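Local coordinates for peroxinectin A (Dictyostelium discoideum, PDB 6ERC), which catalyses the hydrogen-peroxide-driven oxidation of phenolic donors to phenolic radicals, as a secreted haem peroxidase of a social amoeba, at residues Asn294-Thr299 with Glu460-Thr465; Ile265-Tyr270 with Arg464-Asp469; Thr273-Phe278 with Thr453-Ile458. All coordinates share one frame; numbering follows the deposited sequence.

Contact 1 of 3, residues Asn294-Thr299 with Glu460-Thr465. With HEM (protoporphyrin IX containing Fe), chain F.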
loop_
_atom_site.group_PDB
_atom_site.type_symbol
_atom_site.label_atom_id
_atom_site.label_comp_id
_atom_site.label_asym_id
_atom_site.label_seq_id
_atom_site.Cartn_x
_atom_site.Cartn_y
_atom_site.Cartn_z
ATOM N N ASN A 294 6.210 -10.827 -6.025
ATOM C CA ASN A 294 7.154 -9.724 -6.146
ATOM C C ASN A 294 6.662 -8.678 -7.133
ATOM O O ASN A 294 6.883 -7.478 -6.928
ATOM C CB ASN A 294 8.521 -10.258 -6.571
ATOM C CG ASN A 294 9.657 -9.393 -6.084
ATOM O OD1 ASN A 294 9.671 -8.181 -6.305
ATOM N ND2 ASN A 294 10.615 -10.009 -5.400
ATOM N N GLU A 295 5.982 -9.106 -8.196
ATOM C CA GLU A 295 5.499 -8.160 -9.194
ATOM C C GLU A 295 4.307 -7.366 -8.681
ATOM O O GLU A 295 4.121 -6.210 -9.077
ATOM C CB GLU A 295 5.124 -8.893 -10.482
ATOM C CG GLU A 295 6.271 -9.660 -11.135
ATOM C CD GLU A 295 6.541 -10.998 -10.465
ATOM O OE1 GLU A 295 5.974 -11.252 -9.382
ATOM O OE2 GLU A 295 7.319 -11.799 -11.028
ATOM N N PHE A 296 3.495 -7.964 -7.806
ATOM C CA PHE A 296 2.321 -7.276 -7.276
ATOM C C PHE A 296 2.728 -6.043 -6.482
ATOM O O PHE A 296 2.313 -4.921 -6.791
ATOM C CB PHE A 296 1.506 -8.237 -6.405
ATOM C CG PHE A 296 0.354 -7.583 -5.683
ATOM C CD1 PHE A 296 -0.868 -7.405 -6.312
ATOM C CD2 PHE A 296 0.489 -7.162 -4.369
ATOM C CE1 PHE A 296 -1.931 -6.809 -5.648
ATOM C CE2 PHE A 296 -0.573 -6.565 -3.699
ATOM C CZ PHE A 296 -1.781 -6.391 -4.341
ATOM N N THR A 297 3.550 -6.232 -5.451
ATOM C CA THR A 297 3.904 -5.119 -4.581
ATOM C C THR A 297 4.927 -4.191 -5.224
ATOM O O THR A 297 4.876 -2.976 -5.005
ATOM C CB THR A 297 4.430 -5.649 -3.243
ATOM O OG1 THR A 297 4.598 -4.561 -2.330
ATOM C CG2 THR A 297 5.757 -6.372 -3.407
ATOM N N THR A 298 5.849 -4.732 -6.022
ATOM C CA THR A 298 6.902 -3.906 -6.602
ATOM C C THR A 298 6.409 -3.120 -7.812
ATOM O O THR A 298 6.815 -1.971 -8.011
ATOM C CB THR A 298 8.093 -4.779 -7.000
ATOM O OG1 THR A 298 8.463 -5.623 -5.902
ATOM C CG2 THR A 298 9.282 -3.913 -7.392
ATOM N N THR A 299 5.533 -3.714 -8.627
ATOM C CA THR A 299 5.179 -3.139 -9.924
ATOM C C THR A 299 3.699 -2.791 -10.013
ATOM O O THR A 299 3.359 -1.608 -10.086
ATOM C CB THR A 299 5.583 -4.108 -11.037
ATOM O OG1 THR A 299 6.911 -4.593 -10.797
ATOM C CG2 THR A 299 5.536 -3.413 -12.394
ATOM N N GLU A 460 -4.622 -11.622 -10.019
ATOM C CA GLU A 460 -4.018 -12.895 -9.645
ATOM C C GLU A 460 -3.646 -12.919 -8.168
ATOM O O GLU A 460 -3.756 -13.962 -7.511
ATOM C CB GLU A 460 -2.795 -13.160 -10.523
ATOM C CG GLU A 460 -2.285 -14.595 -10.477
ATOM C CD GLU A 460 -1.372 -14.869 -9.296
ATOM O OE1 GLU A 460 -0.819 -13.904 -8.726
ATOM O OE2 GLU A 460 -1.205 -16.054 -8.938
ATOM N N GLN A 461 -3.210 -11.782 -7.623
ATOM C CA GLN A 461 -2.807 -11.739 -6.222
ATOM C C GLN A 461 -4.008 -11.909 -5.299
ATOM O O GLN A 461 -4.030 -12.801 -4.442
ATOM C CB GLN A 461 -2.087 -10.421 -5.923
ATOM C CG GLN A 461 -1.639 -10.284 -4.478
ATOM C CD GLN A 461 -0.692 -11.386 -4.061
ATOM O OE1 GLN A 461 0.455 -11.434 -4.501
ATOM N NE2 GLN A 461 -1.171 -12.286 -3.214
ATOM N N PHE A 462 -5.021 -11.056 -5.454
ATOM C CA PHE A 462 -6.130 -11.056 -4.510
ATOM C C PHE A 462 -6.973 -12.321 -4.599
ATOM O O PHE A 462 -7.686 -12.645 -3.644
ATOM C CB PHE A 462 -6.994 -9.816 -4.721
ATOM C CG PHE A 462 -6.378 -8.560 -4.175
ATOM C CD1 PHE A 462 -6.182 -8.407 -2.813
ATOM C CD2 PHE A 462 -5.989 -7.536 -5.019
ATOM C CE1 PHE A 462 -5.612 -7.257 -2.304
ATOM C CE2 PHE A 462 -5.421 -6.384 -4.515
ATOM C CZ PHE A 462 -5.234 -6.244 -3.157
ATOM N N PHE A 463 -6.905 -13.053 -5.710
ATOM C CA PHE A 463 -7.513 -14.376 -5.731
ATOM C C PHE A 463 -6.838 -15.294 -4.722
ATOM O O PHE A 463 -7.505 -16.083 -4.042
ATOM C CB PHE A 463 -7.430 -14.977 -7.131
ATOM C CG PHE A 463 -8.076 -16.324 -7.245
ATOM C CD1 PHE A 463 -7.356 -17.478 -6.989
ATOM C CD2 PHE A 463 -9.408 -16.437 -7.602
ATOM C CE1 PHE A 463 -7.949 -18.718 -7.093
ATOM C CE2 PHE A 463 -10.007 -17.674 -7.706
ATOM C CZ PHE A 463 -9.275 -18.816 -7.451
ATOM N N ARG A 464 -5.513 -15.196 -4.603
ATOM C CA ARG A 464 -4.781 -16.099 -3.725
ATOM C C ARG A 464 -4.907 -15.695 -2.261
ATOM O O ARG A 464 -5.099 -16.560 -1.398
ATOM C CB ARG A 464 -3.313 -16.162 -4.146
ATOM C CG ARG A 464 -3.094 -16.951 -5.430
ATOM C CD ARG A 464 -1.622 -17.113 -5.774
ATOM N NE ARG A 464 -0.992 -15.844 -6.126
ATOM C CZ ARG A 464 -0.249 -15.105 -5.307
ATOM N NH1 ARG A 464 0.276 -13.967 -5.742
ATOM N NH2 ARG A 464 -0.019 -15.494 -4.062
ATOM N N THR A 465 -4.812 -14.399 -1.950
ATOM C CA THR A 465 -4.906 -13.983 -0.553
ATOM C C THR A 465 -6.302 -14.177 0.030
ATOM O O THR A 465 -6.467 -14.035 1.246
ATOM C CB THR A 465 -4.480 -12.521 -0.385
ATOM O OG1 THR A 465 -4.996 -11.733 -1.462
ATOM C CG2 THR A 465 -2.958 -12.415 -0.337
HETATM C CHA HEM F . 5.526 1.789 -1.326
HETATM C CHB HEM F . 4.739 6.412 -0.151
HETATM C CHC HEM F . 0.150 6.007 -1.712
HETATM C CHD HEM F . 1.027 1.452 -3.106
HETATM C C1A HEM F . 5.723 3.089 -0.933
HETATM C C2A HEM F . 6.986 3.673 -0.556
HETATM C C3A HEM F . 6.779 4.953 -0.232
HETATM C C4A HEM F . 5.367 5.217 -0.391
HETATM C CMA HEM F . 7.834 5.979 0.238
HETATM C CAA HEM F . 8.325 2.919 -0.557
HETATM C CBA HEM F . 9.172 3.526 -1.667
HETATM C CGA HEM F . 10.213 2.535 -2.119
HETATM O O1A HEM F . 9.837 1.456 -2.646
HETATM O O2A HEM F . 11.424 2.830 -1.963
HETATM C C1B HEM F . 3.428 6.687 -0.454
HETATM C C2B HEM F . 2.768 7.943 -0.201
HETATM C C3B HEM F . 1.497 7.838 -0.625
HETATM C C4B HEM F . 1.317 6.505 -1.165
HETATM C CMB HEM F . 3.484 9.139 0.458
HETATM C CAB HEM F . 0.360 8.885 -0.601
HETATM C CBB HEM F . 0.531 10.144 -0.185
HETATM C C1C HEM F . -0.020 4.744 -2.237
HETATM C C2C HEM F . -1.235 4.212 -2.830
HETATM C C3C HEM F . -0.987 2.942 -3.215
HETATM C C4C HEM F . 0.388 2.650 -2.872
HETATM C CMC HEM F . -2.521 5.058 -2.949
HETATM C CAC HEM F . -1.863 1.860 -3.901
HETATM C CBC HEM F . -3.143 1.996 -4.253
HETATM C C1D HEM F . 2.303 1.135 -2.706
HETATM C C2D HEM F . 2.923 -0.166 -2.807
HETATM C C3D HEM F . 4.165 -0.060 -2.324
HETATM C C4D HEM F . 4.369 1.297 -1.885
HETATM C CMD HEM F . 2.250 -1.419 -3.403
HETATM C CAD HEM F . 5.222 -1.170 -2.193
HETATM C CBD HEM F . 4.838 -1.950 -0.941
HETATM C CGD HEM F . 6.060 -2.465 -0.220
HETATM O O1D HEM F . 6.643 -1.696 0.587
HETATM O O2D HEM F . 6.458 -3.638 -0.435
HETATM N NA HEM F . 4.753 4.060 -0.820
HETATM N NB HEM F . 2.518 5.831 -1.042
HETATM N NC HEM F . 0.946 3.762 -2.279
HETATM N ND HEM F . 3.213 2.002 -2.137
HETATM FE FE HEM F . 2.852 3.874 -1.547
#
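Gln-461 meets the ring of Phe-296 with a methylene instead of its amide: CG of Gln-461 stands 3.5 Å from the ring centroid of Phe-296 and only 10° off the ring normal, a CH-pi contact over the middle of one face. It joins two helices of the largely helical animal haem peroxidase fold, helix 294-300 beside the haem and helix 452-467. CB of Gln-461 adds to the cover, 3.3 Å from CD1 of Phe-296. Beyond CG the glutamine chain bends (chi2 59°) and carries the amide off the ring; the amide and ring planes are 70° apart. OE1 accepts a hydrogen bond from Ser-293 N, three residues before the phenylalanine, and a weak one from Arg-464 NH1. The polar end is thus tied to the residue just before the helix whose aromatic ring its methylenes cover. The Phe-296 ring turns its edge toward the face of Phe-462 in an offset edge-to-face pair, centroids 5.3 Å apart, and CZ of Phe-296 comes to 3.6 Å from CE2 of Phe-462. Both rings also pack on helix 70-80, Phe-296 at Ile-80 and Phe-462 at Leu-79. Arg-464, the weak donor to the glutamine amide, grips Glu-460 side-on, NE to OE2 at 2.8 Å and NH1 to OE1. One residue past the phenylalanine, OG1 of Thr-297 donates a hydrogen bond of 2.8 Å to the haem propionate oxygen O2D.

Contact 2 of 3, residues Ile265-Tyr270 with Arg464-Asp469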
loop_
_atom_site.group_PDB
_atom_site.type_symbol
_atom_site.label_atom_id
_atom_site.label_comp_id
_atom_site.label_asym_id
_atom_site.label_seq_id
_atom_site.Cartn_x
_atom_site.Cartn_y
_atom_site.Cartn_z
ATOM N N ILE A 265 -14.728 -4.864 2.787
ATOM C CA ILE A 265 -14.615 -3.622 2.025
ATOM C C ILE A 265 -13.683 -3.813 0.835
ATOM O O ILE A 265 -13.912 -3.262 -0.248
ATOM C CB ILE A 265 -14.142 -2.476 2.941
ATOM C CG1 ILE A 265 -15.258 -2.086 3.914
ATOM C CG2 ILE A 265 -13.706 -1.262 2.116
ATOM C CD1 ILE A 265 -14.815 -1.172 5.025
ATOM N N THR A 266 -12.622 -4.598 1.015
ATOM C CA THR A 266 -11.671 -4.811 -0.068
ATOM C C THR A 266 -12.324 -5.543 -1.237
ATOM O O THR A 266 -12.217 -5.110 -2.389
ATOM C CB THR A 266 -10.459 -5.589 0.449
ATOM O OG1 THR A 266 -9.817 -4.835 1.486
ATOM C CG2 THR A 266 -9.460 -5.852 -0.672
ATOM N N TYR A 267 -13.012 -6.650 -0.960
ATOM C CA TYR A 267 -13.498 -7.527 -2.018
ATOM C C TYR A 267 -14.924 -7.227 -2.462
ATOM O O TYR A 267 -15.345 -7.740 -3.506
ATOM C CB TYR A 267 -13.412 -8.986 -1.570
ATOM C CG TYR A 267 -12.006 -9.539 -1.597
ATOM C CD1 TYR A 267 -11.034 -9.059 -0.729
ATOM C CD2 TYR A 267 -11.651 -10.542 -2.487
ATOM C CE1 TYR A 267 -9.749 -9.560 -0.752
ATOM C CE2 TYR A 267 -10.368 -11.050 -2.514
ATOM C CZ TYR A 267 -9.423 -10.556 -1.643
ATOM O OH TYR A 267 -8.143 -11.060 -1.661
ATOM N N ASP A 268 -15.680 -6.431 -1.708
ATOM C CA ASP A 268 -17.014 -6.024 -2.132
ATOM C C ASP A 268 -17.057 -4.608 -2.685
ATOM O O ASP A 268 -17.927 -4.304 -3.508
ATOM C CB ASP A 268 -18.008 -6.132 -0.969
ATOM C CG ASP A 268 -18.421 -7.565 -0.679
ATOM O OD1 ASP A 268 -17.922 -8.487 -1.359
ATOM O OD2 ASP A 268 -19.258 -7.767 0.228
ATOM N N GLU A 269 -16.137 -3.741 -2.264
ATOM C CA GLU A 269 -16.118 -2.352 -2.702
ATOM C C GLU A 269 -14.853 -1.990 -3.465
ATOM O O GLU A 269 -14.939 -1.497 -4.594
ATOM C CB GLU A 269 -16.283 -1.418 -1.492
ATOM C CG GLU A 269 -17.663 -1.461 -0.867
ATOM C CD GLU A 269 -17.800 -0.515 0.311
ATOM O OE1 GLU A 269 -17.330 -0.862 1.416
ATOM O OE2 GLU A 269 -18.371 0.581 0.131
ATOM N N TYR A 270 -13.675 -2.228 -2.884
ATOM C CA TYR A 270 -12.437 -1.730 -3.479
ATOM C C TYR A 270 -12.137 -2.422 -4.803
ATOM O O TYR A 270 -11.965 -1.765 -5.836
ATOM C CB TYR A 270 -11.272 -1.913 -2.502
ATOM C CG TYR A 270 -9.965 -1.363 -3.024
ATOM C CD1 TYR A 270 -9.684 -0.003 -2.956
ATOM C CD2 TYR A 270 -9.014 -2.200 -3.590
ATOM C CE1 TYR A 270 -8.495 0.503 -3.434
ATOM C CE2 TYR A 270 -7.820 -1.699 -4.072
ATOM C CZ TYR A 270 -7.568 -0.348 -3.990
ATOM O OH TYR A 270 -6.384 0.159 -4.469
ATOM N N ARG A 464 -5.513 -15.196 -4.603
ATOM C CA ARG A 464 -4.781 -16.099 -3.725
ATOM C C ARG A 464 -4.907 -15.695 -2.261
ATOM O O ARG A 464 -5.099 -16.560 -1.398
ATOM C CB ARG A 464 -3.313 -16.162 -4.146
ATOM C CG ARG A 464 -3.094 -16.951 -5.430
ATOM C CD ARG A 464 -1.622 -17.113 -5.774
ATOM N NE ARG A 464 -0.992 -15.844 -6.126
ATOM C CZ ARG A 464 -0.249 -15.105 -5.307
ATOM N NH1 ARG A 464 0.276 -13.967 -5.742
ATOM N NH2 ARG A 464 -0.019 -15.494 -4.062
ATOM N N THR A 465 -4.812 -14.399 -1.950
ATOM C CA THR A 465 -4.906 -13.983 -0.553
ATOM C C THR A 465 -6.302 -14.177 0.030
ATOM O O THR A 465 -6.467 -14.035 1.246
ATOM C CB THR A 465 -4.480 -12.521 -0.385
ATOM O OG1 THR A 465 -4.996 -11.733 -1.462
ATOM C CG2 THR A 465 -2.958 -12.415 -0.337
ATOM N N ARG A 466 -7.299 -14.488 -0.795
ATOM C CA ARG A 466 -8.601 -14.940 -0.322
ATOM C C ARG A 466 -8.702 -16.460 -0.294
ATOM O O ARG A 466 -9.093 -17.039 0.724
ATOM C CB ARG A 466 -9.715 -14.363 -1.206
ATOM C CG ARG A 466 -11.089 -14.950 -0.930
ATOM C CD ARG A 466 -12.199 -14.157 -1.604
ATOM N NE ARG A 466 -12.382 -14.531 -3.004
ATOM C CZ ARG A 466 -13.292 -13.994 -3.813
ATOM N NH1 ARG A 466 -14.113 -13.050 -3.370
ATOM N NH2 ARG A 466 -13.386 -14.400 -5.071
ATOM N N ALA A 467 -8.346 -17.119 -1.399
ATOM C CA ALA A 467 -8.484 -18.569 -1.483
ATOM C C ALA A 467 -7.500 -19.288 -0.571
ATOM O O ALA A 467 -7.826 -20.350 -0.029
ATOM C CB ALA A 467 -8.297 -19.024 -2.929
ATOM N N GLY A 468 -6.303 -18.739 -0.395
ATOM C CA GLY A 468 -5.310 -19.346 0.466
ATOM C C GLY A 468 -5.425 -18.992 1.928
ATOM O O GLY A 468 -4.579 -19.406 2.726
ATOM N N ASP A 469 -6.453 -18.238 2.309
ATOM C CA ASP A 469 -6.640 -17.802 3.686
ATOM C C ASP A 469 -7.592 -18.760 4.394
ATOM O O ASP A 469 -8.763 -18.880 4.011
ATOM C CB ASP A 469 -7.175 -16.371 3.728
ATOM C CG ASP A 469 -7.168 -15.785 5.124
ATOM O OD1 ASP A 469 -6.924 -16.536 6.092
ATOM O OD2 ASP A 469 -7.399 -14.567 5.256
#
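Arg-466 lies slantwise across Tyr-267, touching the ring with several atoms in succession. At the root, CB of Arg-466 lies 3.6 Å from CE2 of Tyr-267. The chain leaves the backbone extended, with CG anti to the backbone N (chi1 171°), and CD of Arg-466 returns to the same ring carbon, 3.7 Å from CE2 of Tyr-267. A bend at chi3 (83°) then swings the guanidinium back beside the ring; NE and CZ are looser neighbours, CZ of Arg-466 4.0 Å from CD2 of Tyr-267, and NH1 of Arg-466 comes to 3.6 Å from the same CD2. The two planes stand 33° apart, too far from parallel for a flat stack. At the tip, NH2 donates to the carbonyl oxygen of Pro-279, so the charged end is held by the loop that follows helix 247-275. The tyrosine's own tip is anchored on the partner helix: its OH is hydrogen-bonded to the carbonyl oxygen of Phe-462 and lies 3.2 Å from OG1 of Thr-465. A leucine in place of Tyr-267 would probably leave the Phe-462 carbonyl without this buried partner and the arginine chain with less to lie against. Tyr-270, three residues further on, belongs to the haem pocket. A tyrosine bridging helix 247-275 to the C-terminal turn of helix 452-467 thus forms part of the buried helical core of this animal-type haem peroxidase.

Contact 3 of 3, residues Thr273-Phe278 with Thr453-Ile458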
loop_
_atom_site.group_PDB
_atom_site.type_symbol
_atom_site.label_atom_id
_atom_site.label_comp_id
_atom_site.label_asym_id
_atom_site.label_seq_id
_atom_site.Cartn_x
_atom_site.Cartn_y
_atom_site.Cartn_z
ATOM N N THR A 273 -14.299 -1.823 -7.760
ATOM C CA THR A 273 -14.005 -0.515 -8.339
ATOM C C THR A 273 -12.729 -0.555 -9.172
ATOM O O THR A 273 -12.677 0.021 -10.266
ATOM C CB THR A 273 -13.886 0.534 -7.229
ATOM O OG1 THR A 273 -15.139 0.646 -6.539
ATOM C CG2 THR A 273 -13.504 1.896 -7.801
ATOM N N THR A 274 -11.692 -1.230 -8.675
ATOM C CA THR A 274 -10.415 -1.268 -9.381
ATOM C C THR A 274 -10.511 -2.097 -10.656
ATOM O O THR A 274 -10.033 -1.680 -11.718
ATOM C CB THR A 274 -9.331 -1.835 -8.466
ATOM O OG1 THR A 274 -9.276 -1.073 -7.254
ATOM C CG2 THR A 274 -7.974 -1.790 -9.150
ATOM N N LEU A 275 -11.120 -3.276 -10.568
ATOM C CA LEU A 275 -11.163 -4.226 -11.671
ATOM C C LEU A 275 -12.519 -4.284 -12.361
ATOM O O LEU A 275 -12.698 -5.100 -13.269
ATOM C CB LEU A 275 -10.795 -5.623 -11.165
ATOM C CG LEU A 275 -9.514 -5.722 -10.333
ATOM C CD1 LEU A 275 -9.325 -7.145 -9.829
ATOM C CD2 LEU A 275 -8.295 -5.270 -11.131
ATOM N N GLY A 276 -13.475 -3.450 -11.956
ATOM C CA GLY A 276 -14.806 -3.468 -12.519
ATOM C C GLY A 276 -15.731 -4.495 -11.895
ATOM O O GLY A 276 -16.941 -4.263 -11.823
ATOM N N SER A 277 -15.191 -5.624 -11.456
ATOM C CA SER A 277 -15.952 -6.633 -10.729
ATOM C C SER A 277 -14.956 -7.559 -10.040
ATOM O O SER A 277 -13.752 -7.283 -10.001
ATOM C CB SER A 277 -16.887 -7.402 -11.667
ATOM O OG SER A 277 -16.153 -8.231 -12.550
ATOM N N PHE A 278 -15.460 -8.659 -9.491
ATOM C CA PHE A 278 -14.601 -9.700 -8.938
ATOM C C PHE A 278 -15.436 -10.948 -8.676
ATOM O O PHE A 278 -16.551 -10.845 -8.152
ATOM C CB PHE A 278 -13.923 -9.228 -7.651
ATOM C CG PHE A 278 -12.668 -9.985 -7.319
ATOM C CD1 PHE A 278 -11.487 -9.720 -7.991
ATOM C CD2 PHE A 278 -12.673 -10.964 -6.340
ATOM C CE1 PHE A 278 -10.330 -10.418 -7.691
ATOM C CE2 PHE A 278 -11.518 -11.665 -6.036
ATOM C CZ PHE A 278 -10.346 -11.391 -6.713
ATOM N N THR A 453 -2.077 -5.234 -18.165
ATOM C CA THR A 453 -0.984 -5.888 -17.453
ATOM C C THR A 453 -1.180 -5.791 -15.945
ATOM O O THR A 453 -1.214 -6.807 -15.241
ATOM C CB THR A 453 0.351 -5.272 -17.870
ATOM O OG1 THR A 453 0.493 -5.370 -19.290
ATOM C CG2 THR A 453 1.508 -5.997 -17.201
ATOM N N PHE A 454 -1.302 -4.568 -15.425
ATOM C CA PHE A 454 -1.520 -4.396 -13.994
ATOM C C PHE A 454 -2.800 -5.094 -13.545
ATOM O O PHE A 454 -2.854 -5.668 -12.453
ATOM C CB PHE A 454 -1.565 -2.904 -13.650
ATOM C CG PHE A 454 -0.213 -2.230 -13.635
ATOM C CD1 PHE A 454 0.935 -2.907 -14.017
ATOM C CD2 PHE A 454 -0.096 -0.913 -13.221
ATOM C CE1 PHE A 454 2.167 -2.280 -13.989
ATOM C CE2 PHE A 454 1.133 -0.284 -13.193
ATOM C CZ PHE A 454 2.265 -0.969 -13.578
ATOM N N TYR A 455 -3.839 -5.059 -14.381
ATOM C CA TYR A 455 -5.079 -5.761 -14.066
ATOM C C TYR A 455 -4.815 -7.232 -13.771
ATOM O O TYR A 455 -5.304 -7.781 -12.777
ATOM C CB TYR A 455 -6.055 -5.612 -15.234
ATOM C CG TYR A 455 -7.407 -6.253 -15.034
ATOM C CD1 TYR A 455 -7.585 -7.619 -15.206
ATOM C CD2 TYR A 455 -8.514 -5.485 -14.706
ATOM C CE1 TYR A 455 -8.823 -8.202 -15.038
ATOM C CE2 TYR A 455 -9.755 -6.060 -14.535
ATOM C CZ TYR A 455 -9.905 -7.419 -14.703
ATOM O OH TYR A 455 -11.144 -7.995 -14.536
ATOM N N LEU A 456 -4.033 -7.888 -14.633
ATOM C CA LEU A 456 -3.798 -9.320 -14.481
ATOM C C LEU A 456 -3.015 -9.622 -13.208
ATOM O O LEU A 456 -3.319 -10.590 -12.503
ATOM C CB LEU A 456 -3.065 -9.857 -15.709
ATOM C CG LEU A 456 -3.071 -11.374 -15.917
ATOM C CD1 LEU A 456 -2.945 -11.695 -17.397
ATOM C CD2 LEU A 456 -1.957 -12.053 -15.133
ATOM N N ILE A 457 -2.006 -8.806 -12.895
ATOM C CA ILE A 457 -1.195 -9.057 -11.707
ATOM C C ILE A 457 -2.021 -8.847 -10.444
ATOM O O ILE A 457 -1.920 -9.621 -9.483
ATOM C CB ILE A 457 0.059 -8.162 -11.724
ATOM C CG1 ILE A 457 0.910 -8.459 -12.963
ATOM C CG2 ILE A 457 0.891 -8.373 -10.461
ATOM C CD1 ILE A 457 1.934 -7.394 -13.278
ATOM N N ILE A 458 -2.848 -7.801 -10.419
ATOM C CA ILE A 458 -3.662 -7.528 -9.241
ATOM C C ILE A 458 -4.733 -8.600 -9.077
ATOM O O ILE A 458 -4.949 -9.126 -7.978
ATOM C CB ILE A 458 -4.278 -6.121 -9.331
ATOM C CG1 ILE A 458 -3.174 -5.062 -9.295
ATOM C CG2 ILE A 458 -5.257 -5.891 -8.185
ATOM C CD1 ILE A 458 -3.638 -3.675 -9.686
#
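Leu-275 sets its CG anti to its own carbonyl carbon (chi1 -50°), while Tyr-455 has its CG anti to the backbone N (chi1 -178°), and the two settings bring leucine and ring together where their CA atoms are 6.7 Å apart. The contact joins the C-terminal end of helix 247-275 to the first turns of helix 452-467, in the helical body of the animal haem peroxidase fold. Two parts of the leucine touch the ring. CB of Leu-275 is 3.6 Å from CE2 of Tyr-455, and the CD2 methyl of Leu-275 is 3.6 Å from CD2 of Tyr-455. The same methyl reaches on toward the next turn of the helix, where CG2 of Ile-458 lies 4.3 Å from CD2 of Leu-275, a looser apolar contact. Leu-275 therefore fits against two side chains three residues apart on one helix, and it also meets Tyr-459. Ile-458 leads inward from here: it packs on Ala-300 and Phe-303, and its side chain is about 8 Å from the haem.

Gly-276 is the first residue to leave helical backbone angles, and its positive phi (84°) would press a CB against the carbonyl oxygen of Leu-275. Beyond it the extended backbone brings the ring of Phe-278 to those of Tyr-459 and Tyr-267, while Thr-274 is tied through its backbone to Cys-449 in the loop before helix 452-467. The carbonyl of Leu-275 takes a weak hydrogen bond from Ser-448 OG in that same loop. Its oxygen also lies at the edge of the tyrosine ring and in the ring plane, Leu-275 O standing 3.3 Å from CE2 of Tyr-455.

How the contacts relate
Helix 452-467 runs through all three contacts: contact 3 uses its beginning, contact 1 its later turns and contact 2 its end, with centres 11 to 12 Å apart. As its partners, contacts 2 and 3 share helix 247-275, while contact 1 takes the next helix, 294-300. Contact 3 is nested within the loop closed by contact 2, and contacts 1 and 3 cross along the chain. Contacts 1 and 2 share Arg-464 and Thr-465. Contacts 2 and 3 touch where Phe-278 CE2 lies 3.4 Å from Arg-466 NH2, and contacts 1 and 3 where Ile-457 CG2 lies 3.7 Å from Phe-296 CA. One late helix is thus packed against two earlier ones that both contribute residues to the haem pocket.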